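Local coordinates for protein citrate synthase (Sulfolobus solfataricus, PDB 1O7X) that belongs to the citrate synthase family, whose members are largely helical enzymes, and forms a dimer of two copies of the chain, at residues A[94-99]-A[208-213]; A[147-150]-A[154-157]; A[15-20]-A[346-351]. All blocks are in the same frame, centred on the assembly; numbering follows the deposited sequence.

Interaction 1. Residues A[94-99]-A[208-213]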
ATOM      1  N   GLY A  94       7.529   2.636  -9.088  1.00 23.15           N
ATOM      2  CA  GLY A  94       6.680   1.589  -9.598  1.00 23.18           C
ATOM      3  C   GLY A  94       7.459   0.279  -9.610  1.00 24.26           C
ATOM      4  O   GLY A  94       7.011  -0.771  -9.139  1.00 23.63           O
ATOM      5  N   LEU A  95       8.677   0.390 -10.152  1.00 25.26           N
ATOM      6  CA  LEU A  95       9.542  -0.793 -10.233  1.00 25.82           C
ATOM      7  C   LEU A  95       9.863  -1.217  -8.814  1.00 27.26           C
ATOM      8  O   LEU A  95       9.910  -2.411  -8.589  1.00 29.42           O
ATOM      9  CB  LEU A  95      10.810  -0.561 -11.027  1.00 26.11           C
ATOM     10  CG  LEU A  95      10.792  -0.315 -12.532  1.00 25.82           C
ATOM     11  CD1 LEU A  95      12.183   0.003 -13.067  1.00 24.71           C
ATOM     12  CD2 LEU A  95      10.253  -1.512 -13.294  1.00 25.41           C
ATOM     13  N   LEU A  96      10.081  -0.298  -7.869  1.00 28.09           N
ATOM     14  CA  LEU A  96      10.380  -0.665  -6.494  1.00 27.20           C
ATOM     15  C   LEU A  96       9.199  -1.437  -5.925  1.00 27.00           C
ATOM     16  O   LEU A  96       9.377  -2.584  -5.513  1.00 26.72           O
ATOM     17  CB  LEU A  96      10.705   0.569  -5.684  1.00 28.45           C
ATOM     18  CG  LEU A  96      12.088   0.970  -5.223  1.00 28.18           C
ATOM     19  CD1 LEU A  96      13.188  -0.012  -5.591  1.00 27.51           C
ATOM     20  CD2 LEU A  96      12.395   2.382  -5.721  1.00 27.43           C
ATOM     21  N   GLU A  97       8.001  -0.891  -5.986  1.00 27.66           N
ATOM     22  CA  GLU A  97       6.745  -1.548  -5.623  1.00 28.28           C
ATOM     23  C   GLU A  97       6.680  -2.996  -6.117  1.00 28.50           C
ATOM     24  O   GLU A  97       6.381  -3.982  -5.407  1.00 29.00           O
ATOM     25  CB  GLU A  97       5.669  -0.683  -6.251  1.00 28.93           C
ATOM     26  CG  GLU A  97       4.275  -0.478  -5.708  1.00 30.96           C
ATOM     27  CD  GLU A  97       3.554   0.572  -6.539  1.00 32.42           C
ATOM     28  OE1 GLU A  97       3.482   0.365  -7.778  1.00 34.74           O
ATOM     29  OE2 GLU A  97       3.068   1.610  -6.069  1.00 32.31           O
ATOM     30  N   VAL A  98       6.991  -3.217  -7.397  1.00 26.63           N
ATOM     31  CA  VAL A  98       6.999  -4.572  -7.929  1.00 27.02           C
ATOM     32  C   VAL A  98       7.988  -5.457  -7.183  1.00 27.41           C
ATOM     33  O   VAL A  98       7.751  -6.630  -6.918  1.00 26.81           O
ATOM     34  CB  VAL A  98       7.375  -4.513  -9.416  1.00 27.39           C
ATOM     35  CG1 VAL A  98       7.596  -5.903  -9.950  1.00 27.62           C
ATOM     36  CG2 VAL A  98       6.298  -3.819 -10.221  1.00 27.60           C
ATOM     37  N   GLY A  99       9.207  -4.961  -6.946  1.00 28.22           N
ATOM     38  CA  GLY A  99      10.265  -5.682  -6.268  1.00 27.88           C
ATOM     39  C   GLY A  99       9.935  -5.972  -4.808  1.00 28.75           C
ATOM     40  O   GLY A  99      10.278  -7.058  -4.316  1.00 29.06           O
ATOM     41  N   ALA A 208       3.102  -0.767   0.513  1.00 19.73           N
ATOM     42  CA  ALA A 208       2.110   0.263   0.787  1.00 19.88           C
ATOM     43  C   ALA A 208       2.708   1.677   0.789  1.00 21.44           C
ATOM     44  O   ALA A 208       2.122   2.594   0.166  1.00 22.25           O
ATOM     45  CB  ALA A 208       1.423  -0.026   2.111  1.00 18.47           C
ATOM     46  N   ALA A 209       3.818   1.905   1.501  1.00 20.94           N
ATOM     47  CA  ALA A 209       4.512   3.174   1.561  1.00 20.90           C
ATOM     48  C   ALA A 209       4.971   3.646   0.181  1.00 20.80           C
ATOM     49  O   ALA A 209       4.811   4.808  -0.185  1.00 20.19           O
ATOM     50  CB  ALA A 209       5.799   3.143   2.383  1.00 22.19           C
ATOM     51  N   LEU A 210       5.541   2.711  -0.561  1.00 21.26           N
ATOM     52  CA  LEU A 210       5.992   2.986  -1.916  1.00 22.82           C
ATOM     53  C   LEU A 210       4.845   3.294  -2.873  1.00 23.35           C
ATOM     54  O   LEU A 210       5.006   4.129  -3.778  1.00 25.09           O
ATOM     55  CB  LEU A 210       6.775   1.795  -2.462  1.00 23.59           C
ATOM     56  CG  LEU A 210       8.150   1.548  -1.810  1.00 23.49           C
ATOM     57  CD1 LEU A 210       8.780   0.313  -2.442  1.00 22.74           C
ATOM     58  CD2 LEU A 210       9.023   2.782  -1.933  1.00 23.24           C
ATOM     59  N   ALA A 211       3.656   2.743  -2.674  1.00 22.55           N
ATOM     60  CA  ALA A 211       2.547   3.062  -3.561  1.00 21.37           C
ATOM     61  C   ALA A 211       2.069   4.480  -3.327  1.00 21.57           C
ATOM     62  O   ALA A 211       1.652   5.159  -4.253  1.00 20.82           O
ATOM     63  CB  ALA A 211       1.393   2.106  -3.316  1.00 21.87           C
ATOM     64  N   ALA A 212       2.098   4.898  -2.066  1.00 23.19           N
ATOM     65  CA  ALA A 212       1.640   6.237  -1.716  1.00 24.60           C
ATOM     66  C   ALA A 212       2.703   7.240  -2.151  1.00 25.14           C
ATOM     67  O   ALA A 212       2.314   8.280  -2.670  1.00 24.44           O
ATOM     68  CB  ALA A 212       1.322   6.444  -0.243  1.00 24.26           C
ATOM     69  N   LEU A 213       3.973   6.842  -2.104  1.00 25.86           N
ATOM     70  CA  LEU A 213       5.075   7.729  -2.450  1.00 26.20           C
ATOM     71  C   LEU A 213       5.086   8.153  -3.902  1.00 27.35           C
ATOM     72  O   LEU A 213       5.600   9.207  -4.291  1.00 29.59           O
ATOM     73  CB  LEU A 213       6.415   7.048  -2.227  1.00 25.79           C
ATOM     74  CG  LEU A 213       7.715   7.747  -2.548  1.00 27.05           C
ATOM     75  CD1 LEU A 213       7.914   9.024  -1.735  1.00 26.69           C
ATOM     76  CD2 LEU A 213       8.876   6.782  -2.284  1.00 27.54           C
TER
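Leu-210 meets Leu-96 and Glu-97 through a single methyl group. Its CG lies anti to the carbonyl carbon (chi1 -70°), and the nearly straight second torsion sends CD1 across to helix 92-106. There CD1 settles 3.8 Å from Leu-96 CB and equally 3.8 Å from the backbone N of Glu-97, so the methyl bears on the start of one side chain and on the main chain beside it. Trp-342 of helix 330-352 also touches Leu-210, while Leu-96 reaches Met-127 and Val-134 of helix 116-138.

Glu-97 works differently. Beyond CG its chain is extended (chi2 174°), carrying the carboxylate away from the leucines to Ala-211, where OE2 lies 3.3 Å from Ala-211 CB. No hydrogen bond joins the two segments, and OE2 is instead hydrogen-bonded to the hydroxyl of Ser-204 of the second subunit.

The helices run nearly antiparallel, at 165°, with the axes of the short segments 9.0 Å apart. Ala-211 also packs against Ser-204 of the second subunit, so the helix pair forms part of the dimer interface of this helical fold. The chemistry is thus divided, with apolar contact joining the helices within the chain and the buried acid directing its polar end to the partner subunit.

Interaction 2. Residues A[147-150]-A[154-157]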
ATOM      1  N   GLU A 147      28.259  -6.184  -3.130  1.00 46.03           N
ATOM      2  CA  GLU A 147      29.127  -7.124  -2.431  1.00 46.36           C
ATOM      3  C   GLU A 147      29.501  -6.535  -1.069  1.00 46.01           C
ATOM      4  O   GLU A 147      29.471  -5.321  -0.867  1.00 45.67           O
ATOM      5  CB  GLU A 147      30.435  -7.407  -3.147  1.00 47.22           C
ATOM      6  CG  GLU A 147      30.356  -7.891  -4.578  1.00 49.26           C
ATOM      7  CD  GLU A 147      31.474  -7.303  -5.427  1.00 50.93           C
ATOM      8  OE1 GLU A 147      32.331  -6.576  -4.863  1.00 51.23           O
ATOM      9  OE2 GLU A 147      31.463  -7.574  -6.654  1.00 51.70           O
ATOM     10  N   PRO A 148      29.896  -7.428  -0.183  1.00 46.14           N
ATOM     11  CA  PRO A 148      30.328  -7.022   1.142  1.00 46.51           C
ATOM     12  C   PRO A 148      31.476  -6.031   0.993  1.00 47.47           C
ATOM     13  O   PRO A 148      32.332  -6.141   0.119  1.00 47.58           O
ATOM     14  CB  PRO A 148      30.716  -8.315   1.818  1.00 46.33           C
ATOM     15  CG  PRO A 148      30.002  -9.396   1.068  1.00 46.31           C
ATOM     16  CD  PRO A 148      29.959  -8.896  -0.356  1.00 46.46           C
ATOM     17  N   SER A 149      31.474  -5.009   1.837  1.00 48.11           N
ATOM     18  CA  SER A 149      32.479  -3.971   1.874  1.00 47.86           C
ATOM     19  C   SER A 149      32.464  -3.329   3.265  1.00 48.84           C
ATOM     20  O   SER A 149      31.692  -3.687   4.151  1.00 47.11           O
ATOM     21  CB  SER A 149      32.310  -2.932   0.782  1.00 47.54           C
ATOM     22  OG  SER A 149      31.905  -1.649   1.217  1.00 46.41           O
ATOM     23  N   ASP A 150      33.355  -2.350   3.409  1.00 51.10           N
ATOM     24  CA  ASP A 150      33.561  -1.585   4.624  1.00 52.67           C
ATOM     25  C   ASP A 150      32.347  -0.708   4.898  1.00 52.04           C
ATOM     26  O   ASP A 150      32.152  -0.405   6.083  1.00 52.96           O
ATOM     27  CB  ASP A 150      34.842  -0.753   4.637  1.00 55.12           C
ATOM     28  CG  ASP A 150      35.226  -0.167   3.298  1.00 57.91           C
ATOM     29  OD1 ASP A 150      34.484  -0.291   2.298  1.00 58.76           O
ATOM     30  OD2 ASP A 150      36.301   0.467   3.148  1.00 59.60           O
ATOM     31  N   LYS A 154      29.454   2.564   0.102  1.00 43.68           N
ATOM     32  CA  LYS A 154      30.409   1.982  -0.845  1.00 42.32           C
ATOM     33  C   LYS A 154      29.689   0.836  -1.547  1.00 40.99           C
ATOM     34  O   LYS A 154      29.518   0.853  -2.754  1.00 41.09           O
ATOM     35  CB  LYS A 154      31.675   1.548  -0.132  1.00 42.98           C
ATOM     36  CG  LYS A 154      32.788   0.874  -0.908  1.00 43.61           C
ATOM     37  CD  LYS A 154      34.130   1.236  -0.296  1.00 45.12           C
ATOM     38  CE  LYS A 154      35.304   0.395  -0.762  1.00 45.82           C
ATOM     39  NZ  LYS A 154      35.942  -0.406   0.320  1.00 44.84           N
ATOM     40  N   SER A 155      29.133  -0.115  -0.818  1.00 39.75           N
ATOM     41  CA  SER A 155      28.429  -1.216  -1.447  1.00 40.10           C
ATOM     42  C   SER A 155      27.439  -0.805  -2.523  1.00 39.78           C
ATOM     43  O   SER A 155      27.477  -1.342  -3.635  1.00 39.54           O
ATOM     44  CB  SER A 155      27.755  -2.080  -0.373  1.00 40.85           C
ATOM     45  OG  SER A 155      28.723  -3.023   0.095  1.00 41.72           O
ATOM     46  N   PHE A 156      26.559   0.145  -2.224  1.00 39.56           N
ATOM     47  CA  PHE A 156      25.526   0.618  -3.126  1.00 37.99           C
ATOM     48  C   PHE A 156      26.089   1.294  -4.358  1.00 37.86           C
ATOM     49  O   PHE A 156      25.662   0.963  -5.457  1.00 38.00           O
ATOM     50  CB  PHE A 156      24.568   1.552  -2.385  1.00 36.81           C
ATOM     51  CG  PHE A 156      23.495   2.193  -3.214  1.00 35.78           C
ATOM     52  CD1 PHE A 156      22.379   1.490  -3.617  1.00 35.91           C
ATOM     53  CD2 PHE A 156      23.582   3.520  -3.576  1.00 35.26           C
ATOM     54  CE1 PHE A 156      21.388   2.105  -4.357  1.00 36.06           C
ATOM     55  CE2 PHE A 156      22.602   4.153  -4.307  1.00 34.95           C
ATOM     56  CZ  PHE A 156      21.493   3.441  -4.702  1.00 35.62           C
ATOM     57  N   LEU A 157      27.051   2.196  -4.203  1.00 38.50           N
ATOM     58  CA  LEU A 157      27.614   2.878  -5.376  1.00 38.66           C
ATOM     59  C   LEU A 157      28.280   1.920  -6.350  1.00 39.20           C
ATOM     60  O   LEU A 157      28.141   2.061  -7.572  1.00 38.93           O
ATOM     61  CB  LEU A 157      28.549   3.989  -4.912  1.00 37.34           C
ATOM     62  CG  LEU A 157      27.919   5.029  -3.982  1.00 36.66           C
ATOM     63  CD1 LEU A 157      28.956   6.061  -3.556  1.00 36.10           C
ATOM     64  CD2 LEU A 157      26.768   5.734  -4.669  1.00 36.59           C
TER
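Lys-154 lays the aliphatic part of its side chain over the hydroxyl of Ser-149, with CG 3.4 Å and CB 3.5 Å from Ser-149 OG. Its first torsion holds CG anti to the backbone N (chi1 178°). Bends at chi2 and chi4 then bring the chain round to the acid that follows the serine. The Asp-150 and Lys-154 side chains cross at about a right angle, and a salt bridge joins Asp-150 OD1 to Lys-154 NZ; the modelled separation is very short, and its exact length is doubtful. OD2 of Asp-150 lies 3.0 Å from Lys-154 NZ, so the ammonium group sits near both oxygens of the carboxylate.

The contact is a local one, in which the loop after helix 116-138 folds back on the first turns of helix 152-161, the helix it leads into. Asp-150 stands just before the N-terminal end of that helix, where its negative charge would probably be favoured by the helix dipole as well as by the lysine. Ser-151, between the two segments, is a shared partner: its carbonyl oxygen takes a hydrogen bond from Ser-149 OG, and its hydroxyl is hydrogen-bonded to the backbone N of Lys-154.

Deeper in, buried Ser-155 ties down the beginning of the loop segment. Its OG donates to the carbonyl oxygen of Glu-147 over 2.6 Å, coming in at a C=O...donor angle of 160° and tilted 19° from the carbonyl plane. Ser-151 O is a second, weak acceptor for the same proton. The CB of Ser-149 approaches this hydroxyl too, 3.7 Å from Ser-155 OG, placing the loop serine between the inner hydrogen bond and the outer ion pair.

Interaction 3. Residues A[15-20]-A[346-351]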
ATOM      1  N   VAL A  15       2.368   7.982  19.137  1.00 29.93           N
ATOM      2  CA  VAL A  15       3.414   8.754  19.820  1.00 30.92           C
ATOM      3  C   VAL A  15       4.736   8.180  19.317  1.00 32.34           C
ATOM      4  O   VAL A  15       4.671   7.076  18.750  1.00 32.31           O
ATOM      5  CB  VAL A  15       3.359   8.713  21.339  1.00 29.86           C
ATOM      6  CG1 VAL A  15       2.109   9.441  21.793  1.00 29.91           C
ATOM      7  CG2 VAL A  15       3.386   7.307  21.890  1.00 29.15           C
ATOM      8  N   THR A  16       5.858   8.880  19.474  1.00 33.52           N
ATOM      9  CA  THR A  16       7.110   8.294  18.960  1.00 34.00           C
ATOM     10  C   THR A  16       8.359   8.771  19.681  1.00 35.03           C
ATOM     11  O   THR A  16       8.473   9.907  20.159  1.00 35.50           O
ATOM     12  CB  THR A  16       7.246   8.530  17.443  1.00 32.92           C
ATOM     13  OG1 THR A  16       8.350   7.794  16.915  1.00 32.47           O
ATOM     14  CG2 THR A  16       7.483   9.986  17.076  1.00 32.33           C
ATOM     15  N   ASN A  17       9.365   7.900  19.733  1.00 35.87           N
ATOM     16  CA  ASN A  17      10.646   8.276  20.306  1.00 36.57           C
ATOM     17  C   ASN A  17      11.642   8.436  19.152  1.00 36.24           C
ATOM     18  O   ASN A  17      12.821   8.693  19.396  1.00 35.95           O
ATOM     19  CB  ASN A  17      11.223   7.290  21.282  1.00 39.25           C
ATOM     20  CG  ASN A  17      10.370   6.704  22.360  1.00 42.04           C
ATOM     21  OD1 ASN A  17       9.952   7.308  23.353  1.00 43.73           O
ATOM     22  ND2 ASN A  17      10.084   5.408  22.196  1.00 44.33           N
ATOM     23  N   LEU A  18      11.160   8.312  17.914  1.00 35.43           N
ATOM     24  CA  LEU A  18      12.116   8.411  16.827  1.00 35.61           C
ATOM     25  C   LEU A  18      12.500   9.819  16.420  1.00 35.41           C
ATOM     26  O   LEU A  18      13.721  10.011  16.262  1.00 36.52           O
ATOM     27  CB  LEU A  18      11.643   7.656  15.586  1.00 35.96           C
ATOM     28  CG  LEU A  18      11.310   6.180  15.752  1.00 37.29           C
ATOM     29  CD1 LEU A  18      10.744   5.637  14.439  1.00 37.24           C
ATOM     30  CD2 LEU A  18      12.531   5.384  16.207  1.00 37.33           C
ATOM     31  N   THR A  19      11.634  10.729  16.028  1.00 34.82           N
ATOM     32  CA  THR A  19      12.178  11.947  15.420  1.00 35.05           C
ATOM     33  C   THR A  19      11.546  13.175  16.022  1.00 36.17           C
ATOM     34  O   THR A  19      10.332  13.224  16.197  1.00 36.14           O
ATOM     35  CB  THR A  19      11.826  11.863  13.923  1.00 35.14           C
ATOM     36  OG1 THR A  19      12.538  10.771  13.330  1.00 34.29           O
ATOM     37  CG2 THR A  19      12.093  13.163  13.197  1.00 35.47           C
ATOM     38  N   PHE A  20      12.397  14.132  16.363  1.00 37.34           N
ATOM     39  CA  PHE A  20      11.899  15.373  16.964  1.00 37.87           C
ATOM     40  C   PHE A  20      12.279  16.556  16.087  1.00 36.95           C
ATOM     41  O   PHE A  20      13.404  16.679  15.603  1.00 36.13           O
ATOM     42  CB  PHE A  20      12.388  15.467  18.412  1.00 39.61           C
ATOM     43  CG  PHE A  20      12.156  16.851  18.957  1.00 41.21           C
ATOM     44  CD1 PHE A  20      10.899  17.236  19.385  1.00 41.43           C
ATOM     45  CD2 PHE A  20      13.207  17.763  18.970  1.00 41.66           C
ATOM     46  CE1 PHE A  20      10.695  18.531  19.836  1.00 41.97           C
ATOM     47  CE2 PHE A  20      13.007  19.050  19.434  1.00 42.05           C
ATOM     48  CZ  PHE A  20      11.748  19.427  19.868  1.00 42.36           C
ATOM     49  N   ILE A 346       6.997   1.303  11.849  1.00 28.18           N
ATOM     50  CA  ILE A 346       6.059   0.172  11.964  1.00 28.06           C
ATOM     51  C   ILE A 346       6.506  -0.713  13.120  1.00 28.96           C
ATOM     52  O   ILE A 346       5.646  -1.174  13.874  1.00 29.78           O
ATOM     53  CB  ILE A 346       5.879  -0.636  10.669  1.00 27.09           C
ATOM     54  CG1 ILE A 346       7.160  -1.354  10.282  1.00 26.38           C
ATOM     55  CG2 ILE A 346       5.400   0.299   9.560  1.00 26.08           C
ATOM     56  CD1 ILE A 346       7.145  -2.028   8.942  1.00 27.81           C
ATOM     57  N   ILE A 347       7.823  -0.868  13.322  1.00 29.55           N
ATOM     58  CA  ILE A 347       8.259  -1.682  14.440  1.00 31.03           C
ATOM     59  C   ILE A 347       7.842  -1.020  15.755  1.00 31.82           C
ATOM     60  O   ILE A 347       7.271  -1.675  16.637  1.00 32.20           O
ATOM     61  CB  ILE A 347       9.754  -2.032  14.436  1.00 31.20           C
ATOM     62  CG1 ILE A 347      10.137  -2.690  13.122  1.00 30.62           C
ATOM     63  CG2 ILE A 347      10.049  -2.976  15.620  1.00 31.20           C
ATOM     64  CD1 ILE A 347      11.516  -3.257  12.947  1.00 29.70           C
ATOM     65  N   GLU A 348       8.056   0.291  15.876  1.00 31.48           N
ATOM     66  CA  GLU A 348       7.671   0.981  17.108  1.00 30.93           C
ATOM     67  C   GLU A 348       6.178   0.793  17.355  1.00 29.61           C
ATOM     68  O   GLU A 348       5.743   0.603  18.479  1.00 27.99           O
ATOM     69  CB  GLU A 348       8.037   2.461  17.045  1.00 32.08           C
ATOM     70  CG  GLU A 348       7.457   3.297  18.172  1.00 33.68           C
ATOM     71  CD  GLU A 348       8.052   4.691  18.201  1.00 35.64           C
ATOM     72  OE1 GLU A 348       7.820   5.433  17.227  1.00 36.40           O
ATOM     73  OE2 GLU A 348       8.745   5.054  19.184  1.00 36.58           O
ATOM     74  N   TYR A 349       5.409   0.923  16.272  1.00 28.80           N
ATOM     75  CA  TYR A 349       3.964   0.757  16.280  1.00 27.04           C
ATOM     76  C   TYR A 349       3.514  -0.635  16.686  1.00 26.91           C
ATOM     77  O   TYR A 349       2.761  -0.758  17.644  1.00 26.00           O
ATOM     78  CB  TYR A 349       3.409   1.141  14.900  1.00 24.87           C
ATOM     79  CG  TYR A 349       1.901   1.260  14.914  1.00 22.98           C
ATOM     80  CD1 TYR A 349       1.299   2.384  15.443  1.00 21.76           C
ATOM     81  CD2 TYR A 349       1.089   0.230  14.432  1.00 22.64           C
ATOM     82  CE1 TYR A 349      -0.071   2.513  15.476  1.00 21.25           C
ATOM     83  CE2 TYR A 349      -0.287   0.359  14.463  1.00 21.72           C
ATOM     84  CZ  TYR A 349      -0.864   1.500  14.973  1.00 21.12           C
ATOM     85  OH  TYR A 349      -2.226   1.630  15.030  1.00 20.03           O
ATOM     86  N   VAL A 350       3.977  -1.695  16.047  1.00 27.94           N
ATOM     87  CA  VAL A 350       3.566  -3.040  16.426  1.00 30.11           C
ATOM     88  C   VAL A 350       4.030  -3.427  17.822  1.00 32.47           C
ATOM     89  O   VAL A 350       3.272  -4.091  18.541  1.00 32.33           O
ATOM     90  CB  VAL A 350       4.043  -4.074  15.385  1.00 29.75           C
ATOM     91  CG1 VAL A 350       3.604  -5.486  15.756  1.00 29.20           C
ATOM     92  CG2 VAL A 350       3.547  -3.757  13.981  1.00 29.03           C
ATOM     93  N   GLU A 351       5.235  -3.089  18.275  1.00 35.79           N
ATOM     94  CA  GLU A 351       5.700  -3.545  19.575  1.00 38.99           C
ATOM     95  C   GLU A 351       5.161  -2.798  20.789  1.00 40.80           C
ATOM     96  O   GLU A 351       5.067  -3.408  21.868  1.00 41.19           O
ATOM     97  CB  GLU A 351       7.231  -3.535  19.643  1.00 40.04           C
ATOM     98  CG  GLU A 351       7.885  -4.660  18.863  1.00 42.36           C
ATOM     99  CD  GLU A 351       9.406  -4.589  18.885  1.00 43.81           C
ATOM    100  OE1 GLU A 351      10.052  -5.175  17.974  1.00 42.63           O
ATOM    101  OE2 GLU A 351       9.894  -3.932  19.853  1.00 45.18           O
TER
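Glu-348 reaches from its helix to the turn at Thr-16 and Asn-17. From CB the chain runs out almost straight: CG is anti to the backbone N (chi1 170°), and the extended second torsion carries CD to 3.4 Å from Thr-16 OG1. There the carboxylate divides its two oxygens between neighbouring residues. OE1 accepts the hydroxyl of Thr-16, in a bond modelled too short for its length to be trusted, and also lies 3.9 Å from Leu-18 CG. Lys-14 adds a salt bridge to OE1, which probably helps to stabilise the buried charge.

Thr-16 is itself the head of an ST turn, its OG1 accepting from Leu-18 N at 3.0 Å. This turn separates strands 12-16 and 19-22, and Val-15 and Thr-16 pair in a parallel beta ladder with a strand of the second subunit, so helix 330-352 grips the chain where it enters the dimer interface.

The other oxygen, OE2, offers its syn lone pair to the backbone N of Asn-17, 3.0 Å away, with a fairly straight N-H...O angle of 163°. Beyond it lies the Asn-17 amide, its plane turned 58° from the carboxylate, with ND2 3.3 Å from Glu-348 OE2.

The three contacts are nested along the chain: interaction 3 joins regions near its two ends and encloses interaction 1, which in turn encloses the short-range interaction 2. In space they stay separate. The centres of interactions 1 and 2 are about 24 Å apart, those of interactions 1 and 3 about 22 Å, and those of interactions 2 and 3 about 29 Å. Helix 330-352 links them: it carries one segment of interaction 3, and its other residues touch side chains from both segments of interaction 1 and Phe-156, which lies on the helical segment of interaction 2. Interaction 2 lies at the surface, away from the second subunit. The same helix thus runs beside all three sites, two of which, interactions 1 and 3, also take part in the dimer interface.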